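Local coordinates for extracellular protein containing a SCP domain (Bacillus anthracis, PDB 4IFA) that is of unknown function but, as an extracellular SCP-domain protein, probably acts outside the cell, with a possible part in virulence, and is a vaccine candidate, at residues P157-E162 with A166-D171; Y116-K121 with V178-M183; S264-S267 with G271-G274. All blocks are in the same frame, centred on the assembly; numbering follows the deposited sequence. Where two conformers were deposited one is given.

Contact 1. Residues P157-E162 with A166-D171; sequences PLVPVE and AQLYFD
Three backbone hydrogen bonds join Pro157 and Val159 to Ala166 and Leu168 as neighbouring antiparallel strands. Val159 and Ala166 exchange two: Val159 N gives to Ala166 O at 2.9 Å, and Ala166 N returns one to Val159 O at 2.8 Å. The third runs from Leu168 N to Pro157 O, 2.9 Å long and nearly straight at 173°. Between these bonds lies the non-hydrogen-bonded pair Leu158 and Gln167. There Leu158 CA makes a weaker C-H contact with Ala166 O, and Gln167 CA one with Pro157 O.

The apolar contacts divide between the sheet's two faces. On the Ala166 face, the small methyl CB is approached by Val159 CG1 at 3.7 Å and by Val161 CG2 at 3.8 Å, though both valines are seen in two conformations, which makes these contacts less certain. On the Leu158 face, CG of Leu158 lies opposite its backbone N (chi1 -160°), carrying CD1 across to Gln167, 3.9 Å from its CB. The Gln167 amide reaches on toward Arg181, to which OE1 makes a weak hydrogen bond.

At the start of 157-162, Pro157 turns CD to the edge of the Phe170 ring, near its plane and 4.0 Å from CD2; the two side chains cross at about a right angle. Pro157 CD also comes within 3.2 Å of Leu168 O.

Having no N-H, Pro157 can accept from Leu168 but cannot return a bond. The three backbone bonds set the hairpin's register, while mainly hydrocarbon contacts fill its two faces.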
ATOM      1  N   PRO A 157      10.141  -5.006   7.752  1.00 21.94           N
ATOM      2  CA  PRO A 157      10.221  -6.063   8.755  1.00 22.45           C
ATOM      3  C   PRO A 157       8.849  -6.336   9.425  1.00 23.33           C
ATOM      4  O   PRO A 157       7.921  -5.531   9.318  1.00 22.81           O
ATOM      5  CB  PRO A 157      11.238  -5.505   9.774  1.00 23.52           C
ATOM      6  CG  PRO A 157      11.063  -4.032   9.658  1.00 20.84           C
ATOM      7  CD  PRO A 157      10.886  -3.803   8.187  1.00 21.87           C
ATOM      8  N   LEU A 158       8.780  -7.460  10.143  1.00 24.23           N
ATOM      9  CA  LEU A 158       7.566  -7.931  10.831  1.00 24.45           C
ATOM     10  C   LEU A 158       7.798  -8.063  12.334  1.00 25.82           C
ATOM     11  O   LEU A 158       8.812  -8.626  12.762  1.00 28.39           O
ATOM     12  CB  LEU A 158       7.146  -9.298  10.273  1.00 24.48           C
ATOM     13  CG  LEU A 158       5.683  -9.648  10.550  1.00 24.78           C
ATOM     14  CD1 LEU A 158       4.697  -8.830   9.661  1.00 25.90           C
ATOM     15  CD2 LEU A 158       5.450 -11.160  10.382  1.00 30.22           C
ATOM     16  N   VAL A 159       6.867  -7.542  13.137  0.50 25.19           N
ATOM     17  CA  VAL A 159       6.954  -7.610  14.606  0.50 26.15           C
ATOM     18  C   VAL A 159       5.644  -8.190  15.143  0.50 27.17           C
ATOM     19  O   VAL A 159       4.564  -7.819  14.678  0.50 25.88           O
ATOM     20  CB  VAL A 159       7.252  -6.214  15.235  0.50 25.46           C
ATOM     21  CG1 VAL A 159       6.101  -5.273  15.035  0.50 22.90           C
ATOM     22  CG2 VAL A 159       7.594  -6.316  16.730  0.50 28.36           C
ATOM     23  N   PRO A 160       5.732  -9.103  16.127  1.00 29.06           N
ATOM     24  CA  PRO A 160       4.533  -9.705  16.673  1.00 30.91           C
ATOM     25  C   PRO A 160       3.787  -8.694  17.540  1.00 33.13           C
ATOM     26  O   PRO A 160       4.432  -7.859  18.201  1.00 35.94           O
ATOM     27  CB  PRO A 160       5.088 -10.859  17.533  1.00 32.89           C
ATOM     28  CG  PRO A 160       6.491 -10.473  17.842  1.00 32.97           C
ATOM     29  CD  PRO A 160       6.971  -9.657  16.721  1.00 30.81           C
ATOM     30  N   VAL A 161       2.456  -8.756  17.524  0.50 33.89           N
ATOM     31  CA  VAL A 161       1.602  -7.890  18.337  0.50 34.82           C
ATOM     32  C   VAL A 161       0.525  -8.826  18.925  0.50 37.04           C
ATOM     33  O   VAL A 161       0.302  -9.896  18.362  0.50 38.19           O
ATOM     34  CB  VAL A 161       1.004  -6.761  17.486  0.50 33.94           C
ATOM     35  CG1 VAL A 161       0.133  -5.870  18.315  0.50 35.89           C
ATOM     36  CG2 VAL A 161       2.120  -5.932  16.819  0.50 32.92           C
ATOM     37  N   GLU A 162      -0.121  -8.456  20.039  1.00 38.07           N
ATOM     38  CA  GLU A 162      -1.132  -9.342  20.686  1.00 41.31           C
ATOM     39  C   GLU A 162      -2.101  -9.863  19.626  1.00 42.09           C
ATOM     40  O   GLU A 162      -2.736  -9.066  18.925  1.00 40.70           O
ATOM     41  CB  GLU A 162      -1.865  -8.626  21.837  1.00 42.88           C
ATOM     42  CG  GLU A 162      -2.893  -9.461  22.605  1.00 48.14           C
ATOM     43  CD  GLU A 162      -3.415  -8.755  23.855  1.00 52.18           C
ATOM     44  OE1 GLU A 162      -4.646  -8.795  24.088  1.00 54.77           O
ATOM     45  OE2 GLU A 162      -2.602  -8.138  24.594  1.00 54.70           O
ATOM     46  N   ALA A 166       2.552  -6.881  12.908  1.00 23.00           N
ATOM     47  CA  ALA A 166       2.655  -5.541  12.323  1.00 22.20           C
ATOM     48  C   ALA A 166       3.807  -5.563  11.344  1.00 22.74           C
ATOM     49  O   ALA A 166       4.924  -5.873  11.715  1.00 22.63           O
ATOM     50  CB  ALA A 166       2.910  -4.452  13.369  1.00 23.61           C
ATOM     51  N   GLN A 167       3.527  -5.261  10.090  1.00 21.39           N
ATOM     52  CA  GLN A 167       4.551  -5.108   9.056  1.00 21.54           C
ATOM     53  C   GLN A 167       4.867  -3.613   9.025  1.00 20.66           C
ATOM     54  O   GLN A 167       3.986  -2.782   8.790  1.00 20.44           O
ATOM     55  CB  GLN A 167       4.016  -5.565   7.703  1.00 21.51           C
ATOM     56  CG  GLN A 167       4.984  -5.594   6.522  1.00 25.92           C
ATOM     57  CD  GLN A 167       4.314  -6.175   5.253  1.00 27.46           C
ATOM     58  OE1 GLN A 167       3.088  -6.160   5.104  1.00 28.95           O
ATOM     59  NE2 GLN A 167       5.133  -6.631   4.323  1.00 32.51           N
ATOM     60  N   LEU A 168       6.134  -3.286   9.226  1.00 18.78           N
ATOM     61  CA  LEU A 168       6.581  -1.893   9.392  1.00 19.23           C
ATOM     62  C   LEU A 168       7.254  -1.444   8.114  1.00 19.48           C
ATOM     63  O   LEU A 168       8.385  -1.826   7.839  1.00 20.96           O
ATOM     64  CB  LEU A 168       7.520  -1.775  10.598  1.00 20.01           C
ATOM     65  CG  LEU A 168       7.005  -2.342  11.931  1.00 20.18           C
ATOM     66  CD1 LEU A 168       8.111  -2.233  13.003  1.00 22.85           C
ATOM     67  CD2 LEU A 168       5.758  -1.627  12.382  1.00 22.75           C
ATOM     68  N   TYR A 169       6.560  -0.612   7.338  1.00 17.92           N
ATOM     69  CA  TYR A 169       7.080  -0.172   6.056  1.00 18.54           C
ATOM     70  C   TYR A 169       7.954   1.065   6.232  1.00 17.17           C
ATOM     71  O   TYR A 169       7.509   2.100   6.742  1.00 18.51           O
ATOM     72  CB  TYR A 169       5.948   0.131   5.081  1.00 16.87           C
ATOM     73  CG  TYR A 169       5.274  -1.062   4.434  1.00 19.77           C
ATOM     74  CD1 TYR A 169       5.949  -1.836   3.498  1.00 24.69           C
ATOM     75  CD2 TYR A 169       3.932  -1.373   4.679  1.00 27.14           C
ATOM     76  CE1 TYR A 169       5.355  -2.883   2.849  1.00 26.84           C
ATOM     77  CE2 TYR A 169       3.321  -2.417   4.006  1.00 29.31           C
ATOM     78  CZ  TYR A 169       4.030  -3.161   3.109  1.00 25.24           C
ATOM     79  OH  TYR A 169       3.438  -4.172   2.363  1.00 23.72           O
ATOM     80  N   PHE A 170       9.203   0.949   5.781  1.00 17.73           N
ATOM     81  CA  PHE A 170      10.174   2.047   5.827  1.00 18.67           C
ATOM     82  C   PHE A 170      10.510   2.568   4.426  1.00 19.30           C
ATOM     83  O   PHE A 170      10.466   1.827   3.449  1.00 19.99           O
ATOM     84  CB  PHE A 170      11.477   1.575   6.461  1.00 19.76           C
ATOM     85  CG  PHE A 170      11.398   1.404   7.930  1.00 20.71           C
ATOM     86  CD1 PHE A 170      11.677   2.465   8.777  1.00 20.15           C
ATOM     87  CD2 PHE A 170      10.983   0.206   8.485  1.00 19.10           C
ATOM     88  CE1 PHE A 170      11.547   2.324  10.179  1.00 21.06           C
ATOM     89  CE2 PHE A 170      10.859   0.066   9.850  1.00 19.97           C
ATOM     90  CZ  PHE A 170      11.128   1.119  10.689  1.00 20.52           C
ATOM     91  N   ASP A 171      10.877   3.841   4.389  1.00 19.68           N
ATOM     92  CA  ASP A 171      11.596   4.435   3.285  1.00 19.55           C
ATOM     93  C   ASP A 171      13.060   4.272   3.678  1.00 20.47           C
ATOM     94  O   ASP A 171      13.528   4.943   4.601  1.00 21.15           O
ATOM     95  CB  ASP A 171      11.209   5.913   3.193  1.00 19.87           C
ATOM     96  CG  ASP A 171      11.971   6.641   2.114  1.00 19.25           C
ATOM     97  OD1 ASP A 171      13.139   6.279   1.823  1.00 20.63           O
ATOM     98  OD2 ASP A 171      11.370   7.551   1.490  1.00 21.44           O
TER

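Contact 2. Residues Y116-K121 with V178-M183; sequences YYINEK and VGVRYM
Ile118 reaches the strand 178-183 with a single methyl. Its CD1 rests over the backbone where Val178 passes into Gly179, 4.1 Å from both Val178 C and Gly179 N, and meets the side chain of Val180 at CG2, 4.3 Å away. Two torsions set this reach: CG1 stands opposite the carbonyl carbon, beside the backbone N (chi1 -62°), and chi2 of -66° then folds CD1 round toward the strand. The backbone of Asn119 and Glu120 bonds to Leu177, and the branched, apolar Ile118 suits the buried spot between this loop and the strand, where its CD1 meets hydrocarbon and backbone.

Val180 answers with both of its methyls doing different work. CG2 faces Ile118, while CG1 lies 3.5 Å above the plane of the Tyr182 ring, offset toward its rim. Val178, in contrast, directs its side chain to the other side, against Gln303 and Leu306 of helix 298-306.

Backbone and side chains together shape the loop. Tyr117 to Glu120 form a type II turn, closed by a bond from Glu120 N to Tyr117 O of 3.1 Å, with Asn119 at the third position, where phi is positive and asparagine is well tolerated. The extended side chain of Glu120 lies against Tyr117: its CB sits 3.6 Å above the centre of the Tyr117 ring, and OE1 receives Tyr117 N at 3.3 Å, from above the carboxylate plane. OE2 forms a salt bridge with Lys128. Next along, Lys121 is the N-cap of helix 122-128 and its NZ pairs with Glu176.

On the strand side, Val178 and Gly179 both lie opposite Tyr169, so the methyl of a type II turn residue settles on a classic beta bulge of the antiparallel sheet.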
ATOM      1  N   TYR A 116       5.301   3.069  18.239  1.00 18.69           N
ATOM      2  CA  TYR A 116       5.999   3.810  17.220  1.00 18.48           C
ATOM      3  C   TYR A 116       5.263   5.108  16.894  1.00 18.42           C
ATOM      4  O   TYR A 116       4.227   5.413  17.505  1.00 19.19           O
ATOM      5  CB  TYR A 116       6.133   2.964  15.940  1.00 18.41           C
ATOM      6  CG  TYR A 116       6.550   1.538  16.174  1.00 19.21           C
ATOM      7  CD1 TYR A 116       7.809   1.234  16.663  1.00 19.92           C
ATOM      8  CD2 TYR A 116       5.649   0.491  15.985  1.00 20.80           C
ATOM      9  CE1 TYR A 116       8.183  -0.103  16.923  1.00 20.95           C
ATOM     10  CE2 TYR A 116       6.024  -0.828  16.249  1.00 22.29           C
ATOM     11  CZ  TYR A 116       7.301  -1.098  16.708  1.00 23.18           C
ATOM     12  OH  TYR A 116       7.725  -2.403  16.991  1.00 28.05           O
ATOM     13  N   TYR A 117       5.821   5.865  15.934  1.00 18.56           N
ATOM     14  CA  TYR A 117       5.114   6.988  15.303  1.00 18.03           C
ATOM     15  C   TYR A 117       5.500   7.007  13.833  1.00 18.85           C
ATOM     16  O   TYR A 117       6.617   6.624  13.507  1.00 18.79           O
ATOM     17  CB  TYR A 117       5.345   8.339  15.960  1.00 19.18           C
ATOM     18  CG  TYR A 117       6.763   8.830  15.939  1.00 18.50           C
ATOM     19  CD1 TYR A 117       7.179   9.761  15.030  1.00 20.77           C
ATOM     20  CD2 TYR A 117       7.650   8.444  16.917  1.00 20.42           C
ATOM     21  CE1 TYR A 117       8.461  10.247  15.051  1.00 21.00           C
ATOM     22  CE2 TYR A 117       8.942   8.920  16.940  1.00 21.71           C
ATOM     23  CZ  TYR A 117       9.337   9.820  16.010  1.00 21.10           C
ATOM     24  OH  TYR A 117      10.648  10.319  16.010  1.00 24.42           O
ATOM     25  N   ILE A 118       4.594   7.457  12.958  1.00 19.02           N
ATOM     26  CA  ILE A 118       4.921   7.595  11.536  1.00 18.99           C
ATOM     27  C   ILE A 118       5.949   8.714  11.481  1.00 18.85           C
ATOM     28  O   ILE A 118       5.718   9.800  12.030  1.00 20.50           O
ATOM     29  CB  ILE A 118       3.669   7.914  10.707  1.00 18.39           C
ATOM     30  CG1 ILE A 118       2.643   6.782  10.798  1.00 18.85           C
ATOM     31  CG2 ILE A 118       4.032   8.215   9.269  1.00 19.81           C
ATOM     32  CD1 ILE A 118       3.064   5.440  10.164  1.00 20.89           C
ATOM     33  N   ASN A 119       7.105   8.420  10.845  1.00 18.21           N
ATOM     34  CA  ASN A 119       8.307   9.246  10.661  1.00 19.89           C
ATOM     35  C   ASN A 119       9.465   8.749  11.545  1.00 18.93           C
ATOM     36  O   ASN A 119      10.592   9.222  11.393  1.00 20.06           O
ATOM     37  CB  ASN A 119       8.128  10.743  10.998  1.00 20.48           C
ATOM     38  CG  ASN A 119       7.098  11.469  10.166  1.00 22.78           C
ATOM     39  OD1 ASN A 119       6.683  11.003   9.130  1.00 25.20           O
ATOM     40  ND2 ASN A 119       6.713  12.669  10.655  1.00 26.15           N
ATOM     41  N   GLU A 120       9.213   7.829  12.451  1.00 18.60           N
ATOM     42  CA  GLU A 120      10.257   7.367  13.373  1.00 19.37           C
ATOM     43  C   GLU A 120      11.421   6.716  12.655  1.00 18.32           C
ATOM     44  O   GLU A 120      11.233   5.968  11.680  1.00 18.55           O
ATOM     45  CB  GLU A 120       9.664   6.400  14.402  1.00 18.86           C
ATOM     46  CG  GLU A 120      10.594   6.089  15.582  1.00 20.28           C
ATOM     47  CD  GLU A 120       9.943   5.310  16.696  1.00 20.13           C
ATOM     48  OE1 GLU A 120       8.853   4.761  16.513  1.00 21.32           O
ATOM     49  OE2 GLU A 120      10.553   5.312  17.817  1.00 23.86           O
ATOM     50  N   LYS A 121      12.633   6.986  13.112  1.00 19.76           N
ATOM     51  CA  LYS A 121      13.818   6.413  12.530  1.00 20.29           C
ATOM     52  C   LYS A 121      13.939   4.916  12.791  1.00 21.41           C
ATOM     53  O   LYS A 121      13.627   4.421  13.888  1.00 20.90           O
ATOM     54  CB  LYS A 121      15.079   7.105  13.017  1.00 22.56           C
ATOM     55  CG  LYS A 121      15.230   8.583  12.663  1.00 23.40           C
ATOM     56  CD  LYS A 121      15.326   8.831  11.166  1.00 29.27           C
ATOM     57  CE  LYS A 121      15.854  10.244  10.887  1.00 32.58           C
ATOM     58  NZ  LYS A 121      15.785  10.582   9.461  1.00 36.27           N
ATOM     59  N   VAL A 178       7.047   4.764   7.344  1.00 17.43           N
ATOM     60  CA  VAL A 178       6.092   5.462   6.484  1.00 17.22           C
ATOM     61  C   VAL A 178       4.716   4.768   6.430  1.00 18.40           C
ATOM     62  O   VAL A 178       3.760   5.330   5.926  1.00 19.40           O
ATOM     63  CB  VAL A 178       6.640   5.721   5.051  1.00 17.32           C
ATOM     64  CG1 VAL A 178       7.873   6.691   5.076  1.00 18.02           C
ATOM     65  CG2 VAL A 178       6.960   4.422   4.334  1.00 19.09           C
ATOM     66  N   GLY A 179       4.623   3.542   6.933  1.00 17.25           N
ATOM     67  CA  GLY A 179       3.306   2.861   7.020  1.00 17.29           C
ATOM     68  C   GLY A 179       3.368   1.674   7.927  1.00 17.86           C
ATOM     69  O   GLY A 179       4.460   1.173   8.220  1.00 18.78           O
ATOM     70  N   VAL A 180       2.188   1.235   8.412  1.00 17.29           N
ATOM     71  CA  VAL A 180       2.125   0.047   9.266  1.00 18.57           C
ATOM     72  C   VAL A 180       0.952  -0.792   8.753  1.00 18.50           C
ATOM     73  O   VAL A 180      -0.171  -0.296   8.659  1.00 18.14           O
ATOM     74  CB  VAL A 180       1.877   0.394  10.745  1.00 17.11           C
ATOM     75  CG1 VAL A 180       1.743  -0.864  11.586  1.00 19.03           C
ATOM     76  CG2 VAL A 180       3.036   1.276  11.293  1.00 19.08           C
ATOM     77  N   ARG A 181       1.235  -2.061   8.434  1.00 18.44           N
ATOM     78  CA  ARG A 181       0.198  -3.016   8.049  1.00 18.37           C
ATOM     79  C   ARG A 181       0.014  -4.030   9.153  1.00 18.75           C
ATOM     80  O   ARG A 181       0.839  -4.896   9.332  1.00 19.54           O
ATOM     81  CB  ARG A 181       0.515  -3.711   6.705  1.00 18.51           C
ATOM     82  CG  ARG A 181      -0.629  -4.554   6.193  1.00 19.84           C
ATOM     83  CD  ARG A 181      -0.147  -5.597   5.207  1.00 20.99           C
ATOM     84  NE  ARG A 181       0.461  -5.095   3.972  1.00 20.70           N
ATOM     85  CZ  ARG A 181      -0.149  -4.898   2.803  1.00 21.30           C
ATOM     86  NH1 ARG A 181      -1.437  -5.046   2.666  1.00 19.94           N
ATOM     87  NH2 ARG A 181       0.562  -4.507   1.750  1.00 21.84           N
ATOM     88  N   TYR A 182      -1.114  -3.960   9.871  1.00 18.98           N
ATOM     89  CA  TYR A 182      -1.437  -4.917  10.889  1.00 20.39           C
ATOM     90  C   TYR A 182      -2.157  -6.086  10.221  1.00 20.27           C
ATOM     91  O   TYR A 182      -2.971  -5.860   9.328  1.00 20.74           O
ATOM     92  CB  TYR A 182      -2.398  -4.323  11.908  1.00 21.96           C
ATOM     93  CG  TYR A 182      -1.803  -3.151  12.677  1.00 21.08           C
ATOM     94  CD1 TYR A 182      -0.767  -3.346  13.563  1.00 20.70           C
ATOM     95  CD2 TYR A 182      -2.319  -1.864  12.552  1.00 21.31           C
ATOM     96  CE1 TYR A 182      -0.213  -2.277  14.284  1.00 19.45           C
ATOM     97  CE2 TYR A 182      -1.809  -0.818  13.273  1.00 21.40           C
ATOM     98  CZ  TYR A 182      -0.774  -1.014  14.156  1.00 20.89           C
ATOM     99  OH  TYR A 182      -0.266   0.057  14.867  1.00 22.94           O
HETATM  100  N   MSE A 183      -1.811  -7.298  10.634  1.00 21.63           N
HETATM  101  CA  MSE A 183      -2.445  -8.505  10.092  1.00 23.09           C
HETATM  102  C   MSE A 183      -2.625  -9.566  11.130  1.00 25.01           C
HETATM  103  O   MSE A 183      -1.735  -9.770  11.944  1.00 25.55           O
HETATM  104  CB  MSE A 183      -1.536  -9.107   9.017  1.00 23.85           C
HETATM  105  CG  MSE A 183      -1.311  -8.244   7.796  1.00 26.11           C
HETATM  106 SE   MSE A 183      -0.024  -9.081   6.508  1.00 25.19          SE
HETATM  107  CE  MSE A 183       1.563  -8.571   7.452  1.00 28.19           C
TER

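Contact 3. Residues S264-S267 with G271-G274; sequences SHDS and GTLG
Ser267 and Gly271 form a single antiparallel hydrogen-bonded pair that closes a three-residue loop, with Ser267 N giving to Gly271 O at 2.8 Å and 164°, and Gly271 N giving to Ser267 O at 3.1 Å and 147°. Both donors are tilted out of the plane of the carbonyl they meet. Gly271 has a positive phi, at which a beta-carbon would press against the carbonyl oxygen of the preceding residue, and glycine suits the place for that reason.

Among the side chains, Asp266 and Thr272 lie side by side, pointing the same way, with Asp266 OD1 3.7 Å from the methyl CG2 of Thr272. The same oxygen accepts a bond from water 1 at 3.2 Å, and the water in turn accepts from Leu273 N at 2.8 Å. Thr272 is the N-cap of helix 273-279: chi1 of 61° sets OG1 between the backbone N and the carbonyl carbon, from where it receives Asp275 N, while CG2 is left to face Asp266.

Two serines shape the first segment. Ser264 OG accepts Asp266 N at 3.1 Å, an ST turn, whereas Ser267 OG bonds to Asp256 and to Leu270 N inside the loop. The ring of His265 bonds through ND1 to Glu289 of strand 286-293, as in the His-Glu pair of the central cavity in other CAP-superfamily proteins, which suggests that this is the equivalent site here.

The contact is thus mainly polar: two backbone bonds close the loop, and hydroxyls, a carboxylate and water 1 satisfy its polar groups. Thr272 OG1 and water 1 each take up a backbone N-H at the start of the helix, and the carboxylate of Asp266, close to that end, would probably interact favourably with the helix dipole.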
ATOM      1  N   SER A 264       8.447  -4.373 -19.288  1.00 23.64           N
ATOM      2  CA  SER A 264       9.250  -3.287 -19.852  1.00 24.43           C
ATOM      3  C   SER A 264       8.396  -2.057 -20.043  1.00 25.25           C
ATOM      4  O   SER A 264       7.188  -2.138 -20.126  1.00 23.52           O
ATOM      5  CB  SER A 264       9.744  -3.697 -21.260  1.00 26.53           C
ATOM      6  OG  SER A 264      10.636  -2.747 -21.852  1.00 27.58           O
ATOM      7  N   HIS A 265       9.060  -0.921 -20.143  1.00 24.96           N
ATOM      8  CA  HIS A 265       8.395   0.320 -20.536  1.00 24.35           C
ATOM      9  C   HIS A 265       7.983   0.293 -22.007  1.00 26.35           C
ATOM     10  O   HIS A 265       7.105   1.039 -22.445  1.00 26.96           O
ATOM     11  CB  HIS A 265       9.338   1.517 -20.344  1.00 24.21           C
ATOM     12  CG  HIS A 265       9.647   1.821 -18.917  1.00 24.98           C
ATOM     13  ND1 HIS A 265       8.680   2.208 -18.010  1.00 24.27           N
ATOM     14  CD2 HIS A 265      10.827   1.867 -18.261  1.00 25.61           C
ATOM     15  CE1 HIS A 265       9.266   2.448 -16.842  1.00 25.65           C
ATOM     16  NE2 HIS A 265      10.570   2.277 -16.980  1.00 27.32           N
ATOM     17  N   ASP A 266       8.681  -0.514 -22.806  1.00 27.18           N
ATOM     18  CA  ASP A 266       8.405  -0.601 -24.229  1.00 29.25           C
ATOM     19  C   ASP A 266       7.624  -1.865 -24.547  1.00 27.43           C
ATOM     20  O   ASP A 266       8.075  -2.971 -24.221  1.00 28.28           O
ATOM     21  CB  ASP A 266       9.720  -0.613 -24.987  1.00 30.38           C
ATOM     22  CG  ASP A 266      10.444   0.714 -24.928  1.00 37.19           C
ATOM     23  OD1 ASP A 266       9.778   1.768 -24.755  1.00 42.63           O
ATOM     24  OD2 ASP A 266      11.684   0.692 -25.060  1.00 44.54           O
ATOM     25  N   SER A 267       6.478  -1.697 -25.191  1.00 26.35           N
ATOM     26  CA  SER A 267       5.662  -2.820 -25.655  1.00 27.29           C
ATOM     27  C   SER A 267       6.168  -3.310 -27.005  1.00 28.43           C
ATOM     28  O   SER A 267       6.236  -2.523 -27.944  1.00 29.98           O
ATOM     29  CB  SER A 267       4.207  -2.422 -25.800  1.00 26.84           C
ATOM     30  OG  SER A 267       3.507  -3.429 -26.501  1.00 27.89           O
ATOM     31  N   GLY A 271       4.405  -0.112 -28.665  1.00 30.15           N
ATOM     32  CA  GLY A 271       5.356   0.988 -28.561  1.00 30.96           C
ATOM     33  C   GLY A 271       5.742   1.518 -27.191  1.00 28.39           C
ATOM     34  O   GLY A 271       5.646   0.820 -26.186  1.00 27.76           O
ATOM     35  N   THR A 272       6.210   2.766 -27.175  1.00 28.27           N
ATOM     36  CA  THR A 272       6.703   3.461 -26.021  1.00 27.72           C
ATOM     37  C   THR A 272       5.569   4.061 -25.220  1.00 25.76           C
ATOM     38  O   THR A 272       4.390   4.050 -25.625  1.00 25.95           O
ATOM     39  CB  THR A 272       7.585   4.659 -26.475  1.00 29.12           C
ATOM     40  OG1 THR A 272       6.778   5.552 -27.259  1.00 30.46           O
ATOM     41  CG2 THR A 272       8.785   4.175 -27.362  1.00 30.93           C
ATOM     42  N   LEU A 273       5.913   4.530 -24.030  1.00 25.79           N
ATOM     43  CA  LEU A 273       4.934   5.272 -23.199  1.00 23.91           C
ATOM     44  C   LEU A 273       4.246   6.392 -24.034  1.00 26.01           C
ATOM     45  O   LEU A 273       3.032   6.536 -24.051  1.00 26.00           O
ATOM     46  CB  LEU A 273       5.623   5.850 -21.956  1.00 24.47           C
ATOM     47  CG  LEU A 273       4.726   6.744 -21.108  1.00 22.26           C
ATOM     48  CD1 LEU A 273       3.544   5.996 -20.506  1.00 24.08           C
ATOM     49  CD2 LEU A 273       5.629   7.403 -20.047  1.00 24.76           C
ATOM     50  N   GLY A 274       5.052   7.168 -24.739  1.00 26.77           N
ATOM     51  CA  GLY A 274       4.516   8.235 -25.588  1.00 28.87           C
ATOM     52  C   GLY A 274       3.514   7.725 -26.621  1.00 28.51           C
ATOM     53  O   GLY A 274       2.446   8.325 -26.829  1.00 29.32           O
TER
HETATM   54  O   HOH W   1       8.481   4.148 -22.992  1.00 36.96           O

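From the N terminus, the chain first passes residues 116-121, where contact 2 opens. After helix 122-128, the pair 134-139 and 142-147 and helix 150-155, it makes strand 158-161 and turns back through 164-171, a hairpin closed by contact 1, before strand 176-183 completes contact 2. Contact 1 is therefore nested within contact 2. They touch directly: Tyr169 O and Val178 N, 2.8 Å apart, probably bond, so the edge hairpin, the inner strand 176-183 beside it and the loop before helix 122-128 are tied together. Contact 3 follows in series, closing a short loop before helix 273-279 in the SCP region. Its centre lies about 36 Å from that of contact 1.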